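Local coordinates for protein probable endonuclease 4 (Thermotoga maritima, PDB 4HNO) that probably cleaves phosphodiester bonds at abasic sites in DNA during base excision repair, as a metal-dependent TIM-barrel endonuclease, at residues 190-195 / 199-204; 248-253 / 279-284. One frame throughout, in Å; residues are numbered along the deposited sequence.

Contact 1: 190-195 / 199-204; sequences YDITKK and EALLNE. With EDO (1,2-ethanediol), chain J.
This is a contact between a loop and the helix that follows it, on the outer layer of the TIM barrel. The loop leads from helix 182-187 into helix 195-208, and it folds back on the first turns of that helix. Tyr190 and Glu204 meet through their polar ends: Tyr190 OH donates to Glu204 OE2 at 2.6 Å. The acceptor is met on its syn side, and the carboxylate is turned 54° from the ring plane, at the ring edge. Glu204 has CG anti to its backbone N (chi1 -172°) and an extended chain, which carries the carboxylate to the phenol. Leu201 divides its two methyls between the loop residues. Leu201 CD1 meets Tyr190 CD2 at 4.0 Å, and Leu201 CD2 lies 3.9 Å from Ile192 CG2. At the helix start Glu199 N bonds to Lys195 O (2.9 Å). In the loop, Asp191 OD1 takes Thr193 N in an Asx turn and also accepts from Thr193 OG1. A 1,2-ethanediol, probably from the crystallisation liquor, hydrogen-bonds to both side chains, at Asp191 OD2 and Thr193 OG1. Tyr190 OH also hydrogen-bonds with Leu160 N. The phenol oxygen thus has two partners, a carboxylate and a backbone N, which probably limits its movement.

Contact 2: 248-253 / 279-284; sequences VFFSFK and FEIIEK
Two outer helices of the TIM barrel, 242-250 and 268-284, pack here through a small apolar contact. It buries 125 Å² in all, and no hydrogen bond crosses it. Phe250, at the C-terminal part of its helix, supplies one side. Ile281 and Ile282, in the last turn of the other helix, supply the second. Carbon CD2 of the Phe250 ring is the meeting point: it lies 4.0 Å from Ile281 CG2 and the same 4.0 Å from Ile282 CG1. Atom CE2 of the ring also touches Ile281 CG2. Both isoleucines cross the phenylalanine side chain at about a right angle. They use different branches. Ile281 offers its CG2 methyl, while Ile282 offers the first carbon of its longer branch. Both have nearly the same chi1 (-69° and -70°), so their different places on the helix decide which branch reaches the ring. Ser251 OG donates to Val248 O at 2.7 Å, and Ser251 N bonds to the same oxygen at 3.1 Å. Two donors from one residue therefore share this carbonyl. Ile281 also packs on Glu243 and Ala247 of helix 242-250. The contact lies within the outer helix layer. Beside the Phe250 ring are Leu219 of strand 214-222 and Trp260 of strand 260-262, which stacks with it, and Ile287 near the C-terminal end touches it too.

In the fold
Contact 1 closes before contact 2 opens along the chain, and their centres are about 15 Å apart. Both belong to the outer helix layer of one TIM-barrel domain, on the same side of the chain's centre. They touch directly. Val248 CG1 of contact 2 lies 3.4 Å from Lys195 N of contact 1, and Phe252 CE2 packs at 3.6 Å from Glu199 CG. Helix 242-250 thus has helix 195-208 and its leading loop as one neighbour and helix 268-284 as another. Contact 1 holds a loop to its own following helix, and contact 2 joins two helices. The side chain of Ile192 is about 12 Å from a bound zinc ion, and neither contact supplies a metal ligand.

Contact 1: 190-195 / 199-204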
ATOM      1  N   TYR A 190      -0.932  10.534  13.155  1.00  8.96           N
ATOM      2  CA  TYR A 190      -0.413  11.349  12.072  1.00  9.15           C
ATOM      3  C   TYR A 190      -1.540  12.219  11.549  1.00  9.45           C
ATOM      4  O   TYR A 190      -2.405  11.764  10.784  1.00  9.98           O
ATOM      5  CB  TYR A 190       0.193  10.495  10.964  1.00  9.30           C
ATOM      6  CG  TYR A 190       1.471   9.798  11.361  1.00  9.39           C
ATOM      7  CD1 TYR A 190       1.483   8.462  11.737  1.00  9.53           C
ATOM      8  CD2 TYR A 190       2.674  10.469  11.345  1.00 10.37           C
ATOM      9  CE1 TYR A 190       2.672   7.824  12.074  1.00 10.15           C
ATOM     10  CE2 TYR A 190       3.856   9.849  11.673  1.00 10.57           C
ATOM     11  CZ  TYR A 190       3.855   8.522  12.035  1.00 10.14           C
ATOM     12  OH  TYR A 190       5.026   7.886  12.379  1.00 11.01           O
ATOM     13  N   ASP A 191      -1.548  13.467  12.010  1.00 10.41           N
ATOM     14  CA  ASP A 191      -2.668  14.368  11.774  1.00 10.97           C
ATOM     15  C   ASP A 191      -2.465  15.158  10.498  1.00 11.33           C
ATOM     16  O   ASP A 191      -1.955  16.274  10.500  1.00 12.68           O
ATOM     17  CB  ASP A 191      -2.843  15.305  12.956  1.00 11.65           C
ATOM     18  CG  ASP A 191      -4.068  16.170  12.839  1.00 12.19           C
ATOM     19  OD1 ASP A 191      -4.813  15.981  11.853  1.00 12.80           O
ATOM     20  OD2 ASP A 191      -4.275  17.025  13.727  1.00 14.96           O
ATOM     21  N   ILE A 192      -2.898  14.578   9.389  1.00 11.33           N
ATOM     22  CA  ILE A 192      -2.777  15.211   8.084  1.00 11.90           C
ATOM     23  C   ILE A 192      -3.857  16.267   7.830  1.00 12.51           C
ATOM     24  O   ILE A 192      -3.925  16.825   6.736  1.00 13.54           O
ATOM     25  CB  ILE A 192      -2.777  14.171   6.926  1.00 12.16           C
ATOM     26  CG1 ILE A 192      -4.082  13.352   6.886  1.00 12.04           C
ATOM     27  CG2 ILE A 192      -1.543  13.291   7.007  1.00 11.80           C
ATOM     28  CD1 ILE A 192      -4.235  12.556   5.610  1.00 12.62           C
ATOM     29  N   THR A 193      -4.694  16.541   8.830  1.00 13.21           N
ATOM     30  CA  THR A 193      -5.752  17.535   8.674  1.00 14.25           C
ATOM     31  C   THR A 193      -5.262  18.944   8.939  1.00 14.77           C
ATOM     32  O   THR A 193      -6.001  19.906   8.702  1.00 16.23           O
ATOM     33  CB  THR A 193      -6.987  17.277   9.584  1.00 13.77           C
ATOM     34  OG1 THR A 193      -6.698  17.597  10.956  1.00 15.20           O
ATOM     35  CG2 THR A 193      -7.479  15.859   9.441  1.00 14.80           C
ATOM     36  N   LYS A 194      -4.036  19.075   9.427  1.00 14.70           N
ATOM     37  CA  LYS A 194      -3.430  20.369   9.682  1.00 15.15           C
ATOM     38  C   LYS A 194      -2.131  20.453   8.875  1.00 17.82           C
ATOM     39  O   LYS A 194      -1.381  19.489   8.778  1.00 14.12           O
ATOM     40  CB  LYS A 194      -3.150  20.561  11.187  1.00 17.47           C
ATOM     41  CG  LYS A 194      -4.417  20.582  12.049  1.00 21.77           C
ATOM     42  CD  LYS A 194      -4.149  21.001  13.494  1.00 29.58           C
ATOM     43  CE  LYS A 194      -4.274  22.516  13.694  1.00 32.23           C
ATOM     44  NZ  LYS A 194      -3.933  22.955  15.090  1.00 27.31           N
ATOM     45  N   LYS A 195      -1.850  21.618   8.303  0.63 31.22           N
ATOM     46  CA  LYS A 195      -0.670  21.730   7.460  0.63 35.01           C
ATOM     47  C   LYS A 195       0.607  21.402   8.246  0.63 28.17           C
ATOM     48  O   LYS A 195       1.530  20.798   7.690  0.63 15.67           O
ATOM     49  CB  LYS A 195      -0.579  23.104   6.779  0.63 38.29           C
ATOM     50  CG  LYS A 195      -0.436  24.277   7.717  0.63 39.54           C
ATOM     51  CD  LYS A 195      -0.283  25.580   6.938  0.63 39.88           C
ATOM     52  CE  LYS A 195      -0.312  26.782   7.863  0.63 39.99           C
ATOM     53  NZ  LYS A 195       0.790  26.742   8.860  0.63 39.81           N
ATOM     54  N   GLU A 199       3.458  18.691   7.199  1.00 12.79           N
ATOM     55  CA  GLU A 199       4.860  19.058   7.167  1.00 13.60           C
ATOM     56  C   GLU A 199       5.676  18.108   8.039  1.00 13.01           C
ATOM     57  O   GLU A 199       6.744  17.653   7.641  1.00 13.57           O
ATOM     58  CB  GLU A 199       5.036  20.509   7.609  1.00 16.10           C
ATOM     59  CG  GLU A 199       4.498  21.502   6.594  1.00 21.92           C
ATOM     60  CD  GLU A 199       4.363  22.919   7.119  1.00 29.49           C
ATOM     61  OE1 GLU A 199       4.427  23.134   8.352  1.00 29.92           O
ATOM     62  OE2 GLU A 199       4.179  23.824   6.278  1.00 31.40           O
ATOM     63  N   ALA A 200       5.163  17.798   9.229  1.00 12.58           N
ATOM     64  CA  ALA A 200       5.857  16.886  10.135  1.00 13.21           C
ATOM     65  C   ALA A 200       5.977  15.492   9.542  1.00 11.50           C
ATOM     66  O   ALA A 200       7.018  14.847   9.661  1.00 12.31           O
ATOM     67  CB  ALA A 200       5.164  16.835  11.496  1.00 14.06           C
ATOM     68  N   LEU A 201       4.910  15.033   8.898  1.00 11.37           N
ATOM     69  CA  LEU A 201       4.921  13.725   8.244  1.00 10.36           C
ATOM     70  C   LEU A 201       5.996  13.696   7.156  1.00 10.37           C
ATOM     71  O   LEU A 201       6.791  12.753   7.068  1.00 10.30           O
ATOM     72  CB  LEU A 201       3.537  13.441   7.670  1.00 10.25           C
ATOM     73  CG  LEU A 201       3.431  12.189   6.798  1.00  9.87           C
ATOM     74  CD1 LEU A 201       3.775  10.942   7.578  1.00 11.83           C
ATOM     75  CD2 LEU A 201       2.062  12.111   6.196  1.00 11.39           C
ATOM     76  N   LEU A 202       6.007  14.712   6.304  1.00 10.84           N
ATOM     77  CA  LEU A 202       6.983  14.764   5.225  1.00 11.51           C
ATOM     78  C   LEU A 202       8.407  14.851   5.754  1.00 11.56           C
ATOM     79  O   LEU A 202       9.308  14.201   5.231  1.00 11.71           O
ATOM     80  CB  LEU A 202       6.680  15.932   4.278  1.00 12.48           C
ATOM     81  CG  LEU A 202       5.416  15.760   3.437  1.00 13.15           C
ATOM     82  CD1 LEU A 202       5.043  17.061   2.755  1.00 15.91           C
ATOM     83  CD2 LEU A 202       5.596  14.661   2.412  1.00 14.68           C
ATOM     84  N   ASN A 203       8.613  15.645   6.799  1.00 12.37           N
ATOM     85  CA  ASN A 203       9.930  15.721   7.406  1.00 12.90           C
ATOM     86  C   ASN A 203      10.363  14.363   7.950  1.00 12.44           C
ATOM     87  O   ASN A 203      11.523  13.976   7.839  1.00 12.35           O
ATOM     88  CB  ASN A 203       9.942  16.770   8.506  1.00 16.69           C
ATOM     89  CG  ASN A 203       9.856  18.171   7.961  1.00 21.04           C
ATOM     90  OD1 ASN A 203      10.181  18.425   6.800  1.00 24.06           O
ATOM     91  ND2 ASN A 203       9.412  19.094   8.790  1.00 24.23           N
ATOM     92  N   GLU A 204       9.427  13.654   8.558  1.00 11.80           N
ATOM     93  CA  GLU A 204       9.711  12.343   9.101  1.00 11.92           C
ATOM     94  C   GLU A 204      10.081  11.333   7.984  1.00 10.67           C
ATOM     95  O   GLU A 204      11.057  10.590   8.092  1.00 11.52           O
ATOM     96  CB  GLU A 204       8.500  11.915   9.926  1.00 12.94           C
ATOM     97  CG  GLU A 204       8.689  10.665  10.717  1.00 13.83           C
ATOM     98  CD  GLU A 204       7.543  10.410  11.707  1.00 12.30           C
ATOM     99  OE1 GLU A 204       6.994  11.323  12.360  1.00 15.03           O
ATOM    100  OE2 GLU A 204       7.204   9.243  11.806  1.00 12.36           O
TER
HETATM  101  C1  EDO J 309      -7.760  16.191  14.011  0.87 18.38           C
HETATM  102  O1  EDO J 309      -8.610  16.722  12.984  0.87 18.25           O
HETATM  103  C2  EDO J 309      -7.344  17.298  14.975  0.87 18.54           C
HETATM  104  O2  EDO J 309      -6.550  18.292  14.298  0.87 17.54           O
HETATM  105  O   HOH W   1       3.198  25.520   8.747  0.96 44.03           O

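Contact 2: 248-253 / 279-284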
ATOM      1  N   VAL A 248      -6.046  19.913   2.841  1.00 12.86           N
ATOM      2  CA  VAL A 248      -4.728  20.242   3.364  1.00 12.99           C
ATOM      3  C   VAL A 248      -3.672  19.265   2.827  1.00 12.60           C
ATOM      4  O   VAL A 248      -2.643  19.661   2.292  1.00 13.74           O
ATOM      5  CB  VAL A 248      -4.744  20.239   4.905  1.00 13.81           C
ATOM      6  CG1 VAL A 248      -3.342  20.372   5.461  1.00 15.01           C
ATOM      7  CG2 VAL A 248      -5.642  21.364   5.426  1.00 16.05           C
ATOM      8  N   PHE A 249      -3.949  17.979   2.936  1.00 12.09           N
ATOM      9  CA  PHE A 249      -3.005  16.949   2.485  1.00 11.75           C
ATOM     10  C   PHE A 249      -2.690  17.097   0.997  1.00 11.91           C
ATOM     11  O   PHE A 249      -1.531  17.041   0.606  1.00 12.26           O
ATOM     12  CB  PHE A 249      -3.658  15.607   2.774  1.00 10.94           C
ATOM     13  CG  PHE A 249      -2.787  14.400   2.533  1.00 10.53           C
ATOM     14  CD1 PHE A 249      -1.635  14.181   3.271  1.00 11.70           C
ATOM     15  CD2 PHE A 249      -3.204  13.410   1.659  1.00 10.76           C
ATOM     16  CE1 PHE A 249      -0.892  13.022   3.113  1.00 11.57           C
ATOM     17  CE2 PHE A 249      -2.462  12.252   1.507  1.00 11.78           C
ATOM     18  CZ  PHE A 249      -1.314  12.065   2.243  1.00 10.99           C
ATOM     19  N   PHE A 250      -3.717  17.315   0.185  1.00 11.77           N
ATOM     20  CA  PHE A 250      -3.559  17.393  -1.257  1.00 12.79           C
ATOM     21  C   PHE A 250      -2.770  18.614  -1.691  1.00 13.71           C
ATOM     22  O   PHE A 250      -2.272  18.662  -2.816  1.00 15.50           O
ATOM     23  CB  PHE A 250      -4.916  17.489  -1.953  1.00 13.30           C
ATOM     24  CG  PHE A 250      -5.809  16.276  -1.813  1.00 12.77           C
ATOM     25  CD1 PHE A 250      -5.328  15.030  -1.467  1.00 13.47           C
ATOM     26  CD2 PHE A 250      -7.163  16.422  -2.068  1.00 13.52           C
ATOM     27  CE1 PHE A 250      -6.199  13.957  -1.385  1.00 13.10           C
ATOM     28  CE2 PHE A 250      -8.022  15.359  -1.979  1.00 14.30           C
ATOM     29  CZ  PHE A 250      -7.546  14.124  -1.638  1.00 14.03           C
ATOM     30  N   SER A 251      -2.692  19.623  -0.832  1.00 13.79           N
ATOM     31  CA  SER A 251      -2.068  20.885  -1.210  1.00 14.86           C
ATOM     32  C   SER A 251      -0.552  20.796  -1.320  1.00 14.94           C
ATOM     33  O   SER A 251       0.069  21.675  -1.905  1.00 16.33           O
ATOM     34  CB  SER A 251      -2.466  21.996  -0.232  1.00 15.45           C
ATOM     35  OG  SER A 251      -1.808  21.872   1.012  1.00 17.15           O
ATOM     36  N   PHE A 252       0.041  19.735  -0.788  1.00 14.05           N
ATOM     37  CA  PHE A 252       1.486  19.568  -0.832  1.00 14.12           C
ATOM     38  C   PHE A 252       1.915  18.901  -2.117  1.00 14.56           C
ATOM     39  O   PHE A 252       1.460  17.809  -2.449  1.00 14.17           O
ATOM     40  CB  PHE A 252       1.949  18.755   0.375  1.00 14.28           C
ATOM     41  CG  PHE A 252       1.916  19.533   1.651  1.00 14.44           C
ATOM     42  CD1 PHE A 252       0.718  19.730   2.320  1.00 14.72           C
ATOM     43  CD2 PHE A 252       3.064  20.098   2.158  1.00 15.41           C
ATOM     44  CE1 PHE A 252       0.679  20.470   3.485  1.00 15.70           C
ATOM     45  CE2 PHE A 252       3.027  20.826   3.326  1.00 16.96           C
ATOM     46  CZ  PHE A 252       1.832  21.013   3.987  1.00 16.77           C
ATOM     47  N   LYS A 253       2.812  19.546  -2.850  1.00 16.12           N
ATOM     48  CA  LYS A 253       3.305  18.974  -4.092  1.00 17.97           C
ATOM     49  C   LYS A 253       4.000  17.610  -3.865  1.00 15.43           C
ATOM     50  O   LYS A 253       3.909  16.730  -4.720  1.00 15.51           O
ATOM     51  CB  LYS A 253       4.233  19.957  -4.803  1.00 24.20           C
ATOM     52  CG  LYS A 253       3.491  21.129  -5.449  1.00 31.69           C
ATOM     53  CD  LYS A 253       2.604  20.662  -6.603  1.00 39.99           C
ATOM     54  CE  LYS A 253       1.984  21.834  -7.346  1.00 44.16           C
ATOM     55  NZ  LYS A 253       0.823  21.403  -8.174  1.00 42.46           N
ATOM     56  N   PHE A 279     -11.268  15.091  -6.944  1.00 15.28           N
ATOM     57  CA  PHE A 279     -11.169  16.228  -7.833  1.00 16.15           C
ATOM     58  C   PHE A 279     -12.100  17.368  -7.433  1.00 16.76           C
ATOM     59  O   PHE A 279     -11.749  18.537  -7.612  1.00 17.73           O
ATOM     60  CB  PHE A 279     -11.334  15.781  -9.284  1.00 17.66           C
ATOM     61  CG  PHE A 279     -10.153  15.000  -9.781  1.00 18.06           C
ATOM     62  CD1 PHE A 279     -10.257  13.651 -10.049  1.00 19.74           C
ATOM     63  CD2 PHE A 279      -8.916  15.608  -9.904  1.00 19.88           C
ATOM     64  CE1 PHE A 279      -9.152  12.928 -10.476  1.00 19.91           C
ATOM     65  CE2 PHE A 279      -7.817  14.890 -10.328  1.00 20.47           C
ATOM     66  CZ  PHE A 279      -7.939  13.549 -10.612  1.00 20.56           C
ATOM     67  N   GLU A 280     -13.261  17.040  -6.867  1.00 16.99           N
ATOM     68  CA  GLU A 280     -14.163  18.084  -6.343  1.00 19.28           C
ATOM     69  C   GLU A 280     -13.470  18.846  -5.226  1.00 18.04           C
ATOM     70  O   GLU A 280     -13.597  20.068  -5.140  1.00 18.90           O
ATOM     71  CB  GLU A 280     -15.448  17.502  -5.752  1.00 23.85           C
ATOM     72  CG  GLU A 280     -16.435  16.849  -6.687  1.00 34.76           C
ATOM     73  CD  GLU A 280     -17.583  16.207  -5.917  1.00 44.55           C
ATOM     74  OE1 GLU A 280     -18.114  16.867  -4.997  1.00 49.38           O
ATOM     75  OE2 GLU A 280     -17.937  15.040  -6.203  1.00 44.56           O
ATOM     76  N   ILE A 281     -12.802  18.134  -4.328  1.00 16.56           N
ATOM     77  CA  ILE A 281     -12.100  18.780  -3.235  1.00 16.62           C
ATOM     78  C   ILE A 281     -11.008  19.701  -3.770  1.00 17.07           C
ATOM     79  O   ILE A 281     -10.894  20.845  -3.345  1.00 17.98           O
ATOM     80  CB  ILE A 281     -11.510  17.730  -2.257  1.00 15.45           C
ATOM     81  CG1 ILE A 281     -12.643  17.023  -1.506  1.00 15.27           C
ATOM     82  CG2 ILE A 281     -10.521  18.363  -1.296  1.00 16.07           C
ATOM     83  CD1 ILE A 281     -12.199  15.777  -0.780  1.00 15.22           C
ATOM     84  N   ILE A 282     -10.200  19.200  -4.696  1.00 17.45           N
ATOM     85  CA  ILE A 282      -9.158  20.016  -5.310  1.00 18.31           C
ATOM     86  C   ILE A 282      -9.733  21.305  -5.924  1.00 22.84           C
ATOM     87  O   ILE A 282      -9.160  22.382  -5.767  1.00 22.69           O
ATOM     88  CB  ILE A 282      -8.386  19.182  -6.360  1.00 18.65           C
ATOM     89  CG1 ILE A 282      -7.546  18.112  -5.647  1.00 18.45           C
ATOM     90  CG2 ILE A 282      -7.511  20.067  -7.236  1.00 20.02           C
ATOM     91  CD1 ILE A 282      -6.943  17.063  -6.582  1.00 20.18           C
ATOM     92  N   GLU A 283     -10.871  21.181  -6.597  1.00 32.76           N
ATOM     93  CA  GLU A 283     -11.512  22.331  -7.230  1.00 35.88           C
ATOM     94  C   GLU A 283     -12.110  23.299  -6.199  1.00 32.22           C
ATOM     95  O   GLU A 283     -11.848  24.501  -6.238  1.00 28.08           O
ATOM     96  CB  GLU A 283     -12.589  21.854  -8.210  0.60 38.67           C
ATOM     97  CG  GLU A 283     -13.315  22.978  -8.927  0.55 39.82           C
ATOM     98  CD  GLU A 283     -13.837  22.562 -10.289  0.50 40.02           C
ATOM     99  OE1 GLU A 283     -13.943  21.343 -10.542  0.47 40.14           O
ATOM    100  OE2 GLU A 283     -14.130  23.457 -11.110  0.51 40.07           O
ATOM    101  N   LYS A 284     -12.902  22.761  -5.275  1.00 24.27           N
ATOM    102  CA  LYS A 284     -13.610  23.558  -4.273  1.00 24.01           C
ATOM    103  C   LYS A 284     -12.672  24.358  -3.372  1.00 22.65           C
ATOM    104  O   LYS A 284     -12.972  25.500  -3.015  1.00 23.57           O
ATOM    105  CB  LYS A 284     -14.490  22.645  -3.407  1.00 25.15           C
ATOM    106  CG  LYS A 284     -15.064  23.337  -2.180  1.00 27.61           C
ATOM    107  CD  LYS A 284     -16.068  22.460  -1.454  1.00 30.62           C
ATOM    108  CE  LYS A 284     -16.492  23.091  -0.139  1.00 36.98           C
ATOM    109  NZ  LYS A 284     -17.525  22.280   0.560  1.00 37.96           N
TER